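Local coordinates for pyruvate kinase (Toxoplasma gondii, PDB 3GG8), which catalyses the final step of glycolysis, transferring the phosphoryl group of phosphoenolpyruvate to ADP to give pyruvate and ATP, at residues A94-I98 / I445-Q449; I413-T417 / V468-I473; P434-A440 / G453-V459. One frame throughout, in Å; residues are numbered along the deposited sequence.

Contact 1 (A94-I98 / I445-Q449); sequences ARLAI and IKHLQ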
ATOM      1  N   ALA C  94      33.718  14.187  23.222  1.00 40.01           N
ATOM      2  CA  ALA C  94      33.796  12.885  22.568  1.00 40.27           C
ATOM      3  C   ALA C  94      33.810  11.760  23.601  1.00 40.17           C
ATOM      4  O   ALA C  94      34.543  11.823  24.598  1.00 40.48           O
ATOM      5  CB  ALA C  94      35.015  12.806  21.684  1.00 40.46           C
ATOM      6  N   ARG C  95      32.973  10.754  23.375  1.00 39.63           N
ATOM      7  CA  ARG C  95      32.846   9.624  24.294  1.00 39.30           C
ATOM      8  C   ARG C  95      33.123   8.337  23.539  1.00 38.89           C
ATOM      9  O   ARG C  95      32.256   7.468  23.414  1.00 39.27           O
ATOM     10  CB  ARG C  95      31.470   9.595  24.944  1.00 38.85           C
ATOM     11  CG  ARG C  95      31.178  10.819  25.775  1.00 40.88           C
ATOM     12  CD  ARG C  95      32.142  10.921  26.949  1.00 43.82           C
ATOM     13  NE  ARG C  95      31.794  12.005  27.857  1.00 45.17           N
ATOM     14  CZ  ARG C  95      30.780  11.947  28.713  1.00 47.91           C
ATOM     15  NH1 ARG C  95      30.012  10.862  28.757  1.00 48.62           N
ATOM     16  NH2 ARG C  95      30.522  12.976  29.513  1.00 48.73           N
ATOM     17  N   LEU C  96      34.346   8.249  23.030  1.00 38.17           N
ATOM     18  CA  LEU C  96      34.821   7.131  22.240  1.00 37.43           C
ATOM     19  C   LEU C  96      34.628   5.825  22.992  1.00 37.09           C
ATOM     20  O   LEU C  96      34.931   5.737  24.186  1.00 36.72           O
ATOM     21  CB  LEU C  96      36.318   7.313  21.959  1.00 37.42           C
ATOM     22  CG  LEU C  96      36.773   8.461  21.069  1.00 36.31           C
ATOM     23  CD1 LEU C  96      38.283   8.626  21.181  1.00 35.30           C
ATOM     24  CD2 LEU C  96      36.371   8.191  19.623  1.00 35.85           C
ATOM     25  N   ALA C  97      34.122   4.808  22.302  1.00 35.92           N
ATOM     26  CA  ALA C  97      34.036   3.483  22.916  1.00 34.63           C
ATOM     27  C   ALA C  97      35.308   2.721  22.610  1.00 33.87           C
ATOM     28  O   ALA C  97      35.981   2.983  21.608  1.00 32.93           O
ATOM     29  CB  ALA C  97      32.818   2.726  22.423  1.00 34.47           C
ATOM     30  N   ILE C  98      35.634   1.787  23.495  1.00 33.66           N
ATOM     31  CA  ILE C  98      36.801   0.922  23.350  1.00 33.63           C
ATOM     32  C   ILE C  98      36.334  -0.526  23.162  1.00 33.54           C
ATOM     33  O   ILE C  98      35.543  -1.043  23.949  1.00 32.51           O
ATOM     34  CB  ILE C  98      37.765   1.096  24.544  1.00 33.81           C
ATOM     35  CG1 ILE C  98      38.236   2.561  24.618  1.00 34.54           C
ATOM     36  CG2 ILE C  98      38.959   0.154  24.428  1.00 34.05           C
ATOM     37  CD1 ILE C  98      39.045   2.891  25.868  1.00 33.15           C
ATOM     38  N   ILE C 445      26.057   5.609  27.167  1.00 32.63           N
ATOM     39  CA  ILE C 445      26.585   6.591  26.211  1.00 32.50           C
ATOM     40  C   ILE C 445      27.700   6.012  25.306  1.00 32.84           C
ATOM     41  O   ILE C 445      27.735   6.290  24.096  1.00 33.13           O
ATOM     42  CB  ILE C 445      27.043   7.874  26.939  1.00 32.77           C
ATOM     43  CG1 ILE C 445      25.835   8.768  27.197  1.00 32.78           C
ATOM     44  CG2 ILE C 445      28.095   8.653  26.135  1.00 31.85           C
ATOM     45  CD1 ILE C 445      25.690   9.041  28.625  1.00 36.83           C
ATOM     46  N   LYS C 446      28.581   5.202  25.896  1.00 32.45           N
ATOM     47  CA  LYS C 446      29.645   4.513  25.160  1.00 32.77           C
ATOM     48  C   LYS C 446      29.108   3.434  24.198  1.00 32.39           C
ATOM     49  O   LYS C 446      29.576   3.328  23.063  1.00 32.30           O
ATOM     50  CB  LYS C 446      30.666   3.894  26.134  1.00 32.77           C
ATOM     51  CG  LYS C 446      31.415   4.902  27.019  1.00 32.88           C
ATOM     52  CD  LYS C 446      32.653   5.421  26.339  1.00 34.69           C
ATOM     53  CE  LYS C 446      33.447   6.359  27.224  1.00 34.25           C
ATOM     54  NZ  LYS C 446      34.135   5.650  28.336  1.00 32.67           N
ATOM     55  N   HIS C 447      28.139   2.641  24.652  1.00 32.04           N
ATOM     56  CA  HIS C 447      27.537   1.596  23.818  1.00 31.79           C
ATOM     57  C   HIS C 447      26.851   2.161  22.575  1.00 32.07           C
ATOM     58  O   HIS C 447      26.798   1.527  21.534  1.00 31.87           O
ATOM     59  CB  HIS C 447      26.553   0.747  24.630  1.00 31.43           C
ATOM     60  CG  HIS C 447      27.202  -0.078  25.701  1.00 30.88           C
ATOM     61  ND1 HIS C 447      26.604  -0.316  26.921  1.00 29.57           N
ATOM     62  CD2 HIS C 447      28.395  -0.720  25.736  1.00 29.68           C
ATOM     63  CE1 HIS C 447      27.389  -1.083  27.653  1.00 28.96           C
ATOM     64  NE2 HIS C 447      28.486  -1.337  26.962  1.00 29.85           N
ATOM     65  N   LEU C 448      26.357   3.380  22.702  1.00 32.90           N
ATOM     66  CA  LEU C 448      25.592   4.047  21.656  1.00 33.26           C
ATOM     67  C   LEU C 448      26.455   4.596  20.528  1.00 33.25           C
ATOM     68  O   LEU C 448      25.930   5.075  19.523  1.00 34.21           O
ATOM     69  CB  LEU C 448      24.769   5.178  22.291  1.00 33.05           C
ATOM     70  CG  LEU C 448      23.264   5.050  22.578  1.00 33.60           C
ATOM     71  CD1 LEU C 448      22.675   3.646  22.474  1.00 31.68           C
ATOM     72  CD2 LEU C 448      22.937   5.700  23.908  1.00 33.83           C
ATOM     73  N   GLN C 449      27.772   4.521  20.683  1.00 33.15           N
ATOM     74  CA  GLN C 449      28.697   5.066  19.685  1.00 33.04           C
ATOM     75  C   GLN C 449      28.740   4.164  18.455  1.00 32.72           C
ATOM     76  O   GLN C 449      29.380   4.475  17.460  1.00 31.54           O
ATOM     77  CB  GLN C 449      30.098   5.213  20.280  1.00 32.68           C
ATOM     78  CG  GLN C 449      30.163   6.144  21.485  1.00 33.45           C
ATOM     79  CD  GLN C 449      29.686   7.545  21.171  1.00 34.06           C
ATOM     80  OE1 GLN C 449      30.096   8.154  20.174  1.00 33.75           O
ATOM     81  NE2 GLN C 449      28.831   8.076  22.036  1.00 34.06           N
TER

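Contact 2 (I413-T417 / V468-I473); sequences ILALT and VIRNAI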
ATOM      1  N   ILE C 413      15.341  14.445  16.865  1.00 34.95           N
ATOM      2  CA  ILE C 413      14.656  13.544  17.776  1.00 35.14           C
ATOM      3  C   ILE C 413      15.517  13.402  19.036  1.00 35.16           C
ATOM      4  O   ILE C 413      16.718  13.156  18.967  1.00 35.40           O
ATOM      5  CB  ILE C 413      14.352  12.153  17.116  1.00 35.05           C
ATOM      6  CG1 ILE C 413      13.472  12.324  15.860  1.00 35.03           C
ATOM      7  CG2 ILE C 413      13.665  11.205  18.108  1.00 35.27           C
ATOM      8  CD1 ILE C 413      13.248  11.025  15.047  1.00 35.35           C
ATOM      9  N   LEU C 414      14.913  13.614  20.187  1.00 35.15           N
ATOM     10  CA  LEU C 414      15.631  13.428  21.433  1.00 35.53           C
ATOM     11  C   LEU C 414      15.226  12.062  21.970  1.00 35.34           C
ATOM     12  O   LEU C 414      14.029  11.768  22.109  1.00 34.95           O
ATOM     13  CB  LEU C 414      15.297  14.533  22.434  1.00 35.39           C
ATOM     14  CG  LEU C 414      15.456  15.997  22.000  1.00 36.34           C
ATOM     15  CD1 LEU C 414      15.119  16.947  23.136  1.00 34.65           C
ATOM     16  CD2 LEU C 414      16.864  16.270  21.483  1.00 38.92           C
ATOM     17  N   ALA C 415      16.222  11.223  22.228  1.00 35.27           N
ATOM     18  CA  ALA C 415      15.997   9.906  22.815  1.00 35.58           C
ATOM     19  C   ALA C 415      16.541   9.915  24.228  1.00 36.02           C
ATOM     20  O   ALA C 415      17.749   9.858  24.429  1.00 36.61           O
ATOM     21  CB  ALA C 415      16.675   8.818  21.984  1.00 35.17           C
ATOM     22  N   LEU C 416      15.660  10.031  25.211  1.00 36.19           N
ATOM     23  CA  LEU C 416      16.075   9.983  26.601  1.00 36.05           C
ATOM     24  C   LEU C 416      16.141   8.527  26.996  1.00 36.39           C
ATOM     25  O   LEU C 416      15.166   7.795  26.817  1.00 36.76           O
ATOM     26  CB  LEU C 416      15.097  10.736  27.494  1.00 35.96           C
ATOM     27  CG  LEU C 416      15.166  12.260  27.501  1.00 35.79           C
ATOM     28  CD1 LEU C 416      14.623  12.832  26.174  1.00 34.34           C
ATOM     29  CD2 LEU C 416      14.380  12.805  28.706  1.00 35.64           C
ATOM     30  N   THR C 417      17.275   8.096  27.539  1.00 36.42           N
ATOM     31  CA  THR C 417      17.507   6.654  27.677  1.00 36.82           C
ATOM     32  C   THR C 417      18.460   6.262  28.807  1.00 36.73           C
ATOM     33  O   THR C 417      19.504   6.885  29.012  1.00 36.91           O
ATOM     34  CB  THR C 417      17.992   6.044  26.330  1.00 36.72           C
ATOM     35  OG1 THR C 417      17.998   4.619  26.424  1.00 36.86           O
ATOM     36  CG2 THR C 417      19.400   6.539  25.964  1.00 37.31           C
ATOM     37  N   VAL C 468      15.562  17.696  31.483  1.00 34.98           N
ATOM     38  CA  VAL C 468      16.536  17.105  30.566  1.00 34.85           C
ATOM     39  C   VAL C 468      16.231  17.540  29.130  1.00 34.87           C
ATOM     40  O   VAL C 468      17.131  17.966  28.418  1.00 34.94           O
ATOM     41  CB  VAL C 468      16.599  15.548  30.682  1.00 34.65           C
ATOM     42  CG1 VAL C 468      17.293  14.935  29.470  1.00 35.15           C
ATOM     43  CG2 VAL C 468      17.326  15.140  31.915  1.00 33.52           C
ATOM     44  N   ILE C 469      14.964  17.436  28.729  1.00 34.83           N
ATOM     45  CA  ILE C 469      14.495  17.935  27.426  1.00 35.41           C
ATOM     46  C   ILE C 469      14.725  19.450  27.241  1.00 35.26           C
ATOM     47  O   ILE C 469      15.227  19.872  26.198  1.00 35.22           O
ATOM     48  CB  ILE C 469      13.007  17.565  27.170  1.00 35.68           C
ATOM     49  CG1 ILE C 469      12.859  16.047  26.990  1.00 37.03           C
ATOM     50  CG2 ILE C 469      12.442  18.312  25.947  1.00 36.20           C
ATOM     51  CD1 ILE C 469      11.469  15.522  27.306  1.00 39.86           C
ATOM     52  N   ARG C 470      14.377  20.258  28.244  1.00 35.21           N
ATOM     53  CA  ARG C 470      14.632  21.701  28.178  1.00 35.44           C
ATOM     54  C   ARG C 470      16.117  21.985  27.954  1.00 34.93           C
ATOM     55  O   ARG C 470      16.475  22.822  27.130  1.00 35.22           O
ATOM     56  CB  ARG C 470      14.164  22.411  29.443  1.00 36.00           C
ATOM     57  CG  ARG C 470      12.927  23.290  29.283  1.00 38.50           C
ATOM     58  CD  ARG C 470      11.649  22.535  29.622  1.00 41.20           C
ATOM     59  NE  ARG C 470      10.860  23.227  30.640  1.00 41.44           N
ATOM     60  CZ  ARG C 470      10.736  22.827  31.909  1.00 43.10           C
ATOM     61  NH1 ARG C 470      11.346  21.727  32.336  1.00 44.06           N
ATOM     62  NH2 ARG C 470       9.998  23.527  32.762  1.00 41.84           N
ATOM     63  N   ASN C 471      16.972  21.267  28.673  1.00 34.48           N
ATOM     64  CA  ASN C 471      18.412  21.492  28.614  1.00 34.48           C
ATOM     65  C   ASN C 471      18.997  21.150  27.250  1.00 34.47           C
ATOM     66  O   ASN C 471      19.827  21.899  26.714  1.00 34.66           O
ATOM     67  CB  ASN C 471      19.124  20.702  29.725  1.00 34.53           C
ATOM     68  CG  ASN C 471      20.612  21.001  29.804  1.00 34.46           C
ATOM     69  OD1 ASN C 471      21.037  22.101  30.195  1.00 34.22           O
ATOM     70  ND2 ASN C 471      21.416  20.011  29.453  1.00 34.30           N
ATOM     71  N   ALA C 472      18.540  20.028  26.694  1.00 33.53           N
ATOM     72  CA  ALA C 472      19.013  19.543  25.422  1.00 33.51           C
ATOM     73  C   ALA C 472      18.707  20.547  24.309  1.00 33.65           C
ATOM     74  O   ALA C 472      19.574  20.829  23.479  1.00 33.58           O
ATOM     75  CB  ALA C 472      18.383  18.194  25.109  1.00 33.23           C
ATOM     76  N   ILE C 473      17.483  21.089  24.316  1.00 33.27           N
ATOM     77  CA  ILE C 473      17.017  22.003  23.261  1.00 32.71           C
ATOM     78  C   ILE C 473      17.760  23.335  23.290  1.00 32.72           C
ATOM     79  O   ILE C 473      18.163  23.841  22.236  1.00 32.74           O
ATOM     80  CB  ILE C 473      15.499  22.280  23.358  1.00 32.78           C
ATOM     81  CG1 ILE C 473      14.687  20.993  23.177  1.00 31.74           C
ATOM     82  CG2 ILE C 473      15.071  23.380  22.356  1.00 32.77           C
ATOM     83  CD1 ILE C 473      13.160  21.192  23.398  1.00 32.17           C
TER

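Contact 3 (P434-A440 / G453-V459); sequences PILALSA and GVTTMQV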
ATOM      1  N   PRO C 434      18.415  13.768  12.774  1.00 34.83           N
ATOM      2  CA  PRO C 434      19.417  13.349  13.747  1.00 34.38           C
ATOM      3  C   PRO C 434      18.774  12.895  15.050  1.00 34.61           C
ATOM      4  O   PRO C 434      17.744  13.436  15.445  1.00 34.77           O
ATOM      5  CB  PRO C 434      20.198  14.634  14.000  1.00 34.70           C
ATOM      6  CG  PRO C 434      20.035  15.425  12.759  1.00 34.15           C
ATOM      7  CD  PRO C 434      18.633  15.161  12.346  1.00 34.62           C
ATOM      8  N   ILE C 435      19.371  11.898  15.704  1.00 34.66           N
ATOM      9  CA  ILE C 435      18.919  11.450  17.018  1.00 34.56           C
ATOM     10  C   ILE C 435      19.948  11.896  18.055  1.00 34.75           C
ATOM     11  O   ILE C 435      21.134  11.629  17.900  1.00 34.93           O
ATOM     12  CB  ILE C 435      18.728   9.902  17.071  1.00 34.87           C
ATOM     13  CG1 ILE C 435      17.803   9.424  15.933  1.00 34.80           C
ATOM     14  CG2 ILE C 435      18.209   9.453  18.440  1.00 33.90           C
ATOM     15  CD1 ILE C 435      17.960   7.938  15.602  1.00 34.30           C
ATOM     16  N   LEU C 436      19.500  12.619  19.081  1.00 34.78           N
ATOM     17  CA  LEU C 436      20.356  12.935  20.205  1.00 34.67           C
ATOM     18  C   LEU C 436      19.903  12.109  21.404  1.00 34.38           C
ATOM     19  O   LEU C 436      18.839  12.343  21.976  1.00 34.19           O
ATOM     20  CB  LEU C 436      20.355  14.440  20.493  1.00 34.98           C
ATOM     21  CG  LEU C 436      21.141  14.999  21.693  1.00 35.05           C
ATOM     22  CD1 LEU C 436      22.647  14.677  21.675  1.00 33.90           C
ATOM     23  CD2 LEU C 436      20.912  16.524  21.770  1.00 35.16           C
ATOM     24  N   ALA C 437      20.699  11.102  21.727  1.00 33.83           N
ATOM     25  CA  ALA C 437      20.459  10.247  22.872  1.00 34.11           C
ATOM     26  C   ALA C 437      20.983  10.908  24.147  1.00 34.21           C
ATOM     27  O   ALA C 437      22.167  11.264  24.232  1.00 34.55           O
ATOM     28  CB  ALA C 437      21.114   8.907  22.656  1.00 33.38           C
ATOM     29  N   LEU C 438      20.097  11.073  25.131  1.00 34.75           N
ATOM     30  CA  LEU C 438      20.445  11.690  26.429  1.00 34.68           C
ATOM     31  C   LEU C 438      20.385  10.643  27.521  1.00 34.98           C
ATOM     32  O   LEU C 438      19.391   9.916  27.637  1.00 35.76           O
ATOM     33  CB  LEU C 438      19.501  12.843  26.758  1.00 34.90           C
ATOM     34  CG  LEU C 438      19.347  13.951  25.702  1.00 36.12           C
ATOM     35  CD1 LEU C 438      18.112  14.791  25.989  1.00 36.02           C
ATOM     36  CD2 LEU C 438      20.594  14.833  25.628  1.00 37.32           C
ATOM     37  N   SER C 439      21.449  10.554  28.316  1.00 34.23           N
ATOM     38  CA  SER C 439      21.581   9.469  29.274  1.00 34.00           C
ATOM     39  C   SER C 439      22.453   9.876  30.461  1.00 33.37           C
ATOM     40  O   SER C 439      23.405  10.637  30.319  1.00 33.71           O
ATOM     41  CB  SER C 439      22.162   8.233  28.578  1.00 33.83           C
ATOM     42  OG  SER C 439      22.030   7.070  29.371  1.00 34.41           O
ATOM     43  N   ALA C 440      22.131   9.369  31.639  1.00 32.61           N
ATOM     44  CA  ALA C 440      22.981   9.642  32.790  1.00 32.21           C
ATOM     45  C   ALA C 440      24.033   8.550  32.917  1.00 32.07           C
ATOM     46  O   ALA C 440      25.002   8.696  33.652  1.00 32.06           O
ATOM     47  CB  ALA C 440      22.145   9.769  34.063  1.00 31.96           C
ATOM     48  N   GLY C 453      23.120   7.048  13.199  1.00 33.44           N
ATOM     49  CA  GLY C 453      22.126   8.098  13.255  1.00 34.81           C
ATOM     50  C   GLY C 453      22.024   8.733  14.619  1.00 36.02           C
ATOM     51  O   GLY C 453      21.293   9.711  14.800  1.00 36.31           O
ATOM     52  N   VAL C 454      22.740   8.152  15.579  1.00 36.36           N
ATOM     53  CA  VAL C 454      22.752   8.623  16.956  1.00 36.61           C
ATOM     54  C   VAL C 454      24.012   9.429  17.255  1.00 36.87           C
ATOM     55  O   VAL C 454      25.106   9.004  16.921  1.00 36.59           O
ATOM     56  CB  VAL C 454      22.623   7.426  17.962  1.00 36.18           C
ATOM     57  CG1 VAL C 454      22.793   7.882  19.420  1.00 36.90           C
ATOM     58  CG2 VAL C 454      21.279   6.750  17.798  1.00 35.65           C
ATOM     59  N   THR C 455      23.846  10.623  17.835  1.00 37.74           N
ATOM     60  CA  THR C 455      24.923  11.227  18.613  1.00 38.23           C
ATOM     61  C   THR C 455      24.469  11.318  20.072  1.00 38.28           C
ATOM     62  O   THR C 455      23.309  11.101  20.401  1.00 38.64           O
ATOM     63  CB  THR C 455      25.429  12.590  18.092  1.00 38.45           C
ATOM     64  OG1 THR C 455      24.489  13.617  18.412  1.00 38.95           O
ATOM     65  CG2 THR C 455      25.706  12.555  16.585  1.00 39.22           C
ATOM     66  N   THR C 456      25.392  11.643  20.949  1.00 38.25           N
ATOM     67  CA  THR C 456      25.209  11.312  22.332  1.00 38.24           C
ATOM     68  C   THR C 456      25.505  12.551  23.166  1.00 37.90           C
ATOM     69  O   THR C 456      26.340  13.353  22.784  1.00 37.19           O
ATOM     70  CB  THR C 456      26.099  10.078  22.617  1.00 38.93           C
ATOM     71  OG1 THR C 456      25.293   8.951  23.013  1.00 40.66           O
ATOM     72  CG2 THR C 456      27.220  10.359  23.557  1.00 37.61           C
ATOM     73  N   MET C 457      24.750  12.747  24.249  1.00 38.17           N
ATOM     74  CA  MET C 457      25.068  13.760  25.259  1.00 38.43           C
ATOM     75  C   MET C 457      24.821  13.164  26.655  1.00 38.87           C
ATOM     76  O   MET C 457      23.673  12.862  27.008  1.00 38.66           O
ATOM     77  CB  MET C 457      24.234  15.035  25.043  1.00 38.00           C
ATOM     78  CG  MET C 457      24.545  16.206  25.966  0.50 38.02           C
ATOM     79  SD  MET C 457      23.459  17.637  25.686  0.50 38.81           S
ATOM     80  CE  MET C 457      23.912  18.661  27.079  0.50 38.04           C
ATOM     81  N   GLN C 458      25.890  13.001  27.444  1.00 39.33           N
ATOM     82  CA  GLN C 458      25.735  12.572  28.838  1.00 39.67           C
ATOM     83  C   GLN C 458      25.092  13.664  29.679  1.00 39.53           C
ATOM     84  O   GLN C 458      25.354  14.850  29.497  1.00 39.95           O
ATOM     85  CB  GLN C 458      27.045  12.090  29.477  1.00 39.62           C
ATOM     86  CG  GLN C 458      26.808  11.333  30.806  1.00 40.54           C
ATOM     87  CD  GLN C 458      28.062  10.775  31.464  1.00 40.54           C
ATOM     88  OE1 GLN C 458      28.961  10.277  30.793  1.00 42.43           O
ATOM     89  NE2 GLN C 458      28.102  10.821  32.794  1.00 40.66           N
ATOM     90  N   VAL C 459      24.257  13.245  30.613  1.00 39.47           N
ATOM     91  CA  VAL C 459      23.424  14.151  31.378  1.00 39.13           C
ATOM     92  C   VAL C 459      23.560  13.742  32.862  1.00 39.15           C
ATOM     93  O   VAL C 459      23.853  12.578  33.148  1.00 39.11           O
ATOM     94  CB  VAL C 459      21.986  14.083  30.766  1.00 39.32           C
ATOM     95  CG1 VAL C 459      20.999  13.315  31.645  1.00 39.63           C
ATOM     96  CG2 VAL C 459      21.494  15.448  30.382  1.00 38.40           C
TER
HETATM   97  O   HOH W   1      25.896  11.005  34.832  1.00 42.03           O

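Contact 1 (A94-I98 / I445-Q449)
I445 sets its CG2 methyl against the aliphatic root of R95, 3.7 Å from R95 CB and hardly farther from R95 CG. The arginine bends at chi2 (-63°), which brings its guanidinium obliquely past the same methyl; R95 NH1 reaches Q458 OE1 outside the contact, probably as a hydrogen bond, modelled very short. K446 folds at chi2 (-88°) and runs along the backbone of 94-98, its CD 3.2 Å from L96 O and 3.6 Å from R95 O, so methylenes rather than the ammonium group press on these carbonyls. Its own carbonyl meets the A97 methyl, K446 O to A97 CB being 3.4 Å. Q449 curls back at chi2 and gives NE2 to I445 O, 2.9 Å and 168° at the hydrogen; the acceptor lies nearly in the plane of the amide, which fixes its rotation. Q449 CG, placed by chi1 beside the backbone N, faces R95 O at 3.1 Å. No hydrogen bond joins the two segments. The contact fits the end of helix 442-447 of the alpha/beta domain onto the entry to barrel strand 97-101, whose A97 pairs with strand 62-68, while I445 and Q449 turn also to T456 of strand 454-458.

Contact 2 (I413-T417 / V468-I473)
L416 and V468 meet with no ring, amide or guanidinium between them, so there are no flat faces or edges to pack: branched methyls and one alanine do all the touching. The two side chains approach tip to tip, L416 CD2 lying 3.7 Å from V468 CG1. I469 crosses L416 at about a right angle, and its CG1 branch sits 3.8 Å from L416 CD1. With chi2 of L416 at 72°, both of its methyls are spread over the helix, CD2 lying nearest V468 and CD1 nearest I469.

L414 works differently. Its chi2 of -178° extends the chain straight out, and the single methyl CD1 rests among I469, A472 and I473, the last two about one turn on from the first. There it touches A472 CB at 4.0 Å, I473 CG1 at 4.1 Å and I469 CG2 at 4.1 Å. I469 thus serves both leucines, giving one branch to each. The backbone bond from I473 N to I469 O links two of the residues round this methyl.

The axes of the short strand and helix segments run 10.2 Å apart at 139°, with the side chains of strand and helix meeting between them, the usual spacing for a helix packed on a sheet. Helix 465-478 lies on the sheet face carrying L414 and L416, where L438 of strand 435-439 meets V468 and A472, and A490 of strand 487-494 meets I469. A415, turned to the other face, packs on helix 421-427.

Contact 3 (P434-A440 / G453-V459)
V459 N to S439 O, at 2.8 Å, closes one end of a parallel ladder that I435 N to G453 O begins at 3.0 Å. Between them T455 N gives to I435 O at 2.9 Å, A437 N to T455 O, and M457 N to A437 O; S439 N to M457 O, at 3.5 Å, is weak. The V459 N to S439 O bond is the most bent, 146° at the hydrogen. Just past it a water gives hydrogens to A440 O and V459 O and accepts one from Q458 NE2, tying the strand ends together, while Q458 OE1 turns to R95. S439 OG donates to T417 O, at the end of the neighbouring segment 413-417.

On one face M457 CB touches two leucine methyls, L436 CD1 and L438 CD2, each 3.7 Å away. M457 CG lies anti to the backbone N (chi1 -176°), and the chain continues extended beside L438, both pointing the same way, with SD 4.0 Å from L438 CD2. On the other face A437 CB rests 3.8 Å from V454 CG1, and T456 OG1 is buried without a polar partner.

These strands are the two arms of a beta-alpha-beta crossover through helix 442-447, which lies with helix 421-427 against the A437 face; helix 465-478 covers L438 and M457, and strand 454-458 is the outermost of the sheet within this chain.

Contacts 2 and 3 lie within the alpha/beta domain and share its sheet, in which strands 412-416 and 435-439 are neighbours, whereas contact 1 joins that domain to the barrel. Contacts 1 and 2 are both buried and lack hydrogen bonds across them; contact 2 is purely aliphatic, whereas contact 1 also sets carbon atoms against carbonyl oxygens. Contact 3 is only partly buried, and as an outer strand pair it relies on backbone hydrogen bonds, with a water at one end. A probable backbone hydrogen bond between L438 N and A415 O ties contact 3 to contact 2; on the other side, I445 of contact 1 packs against S439 of contact 3.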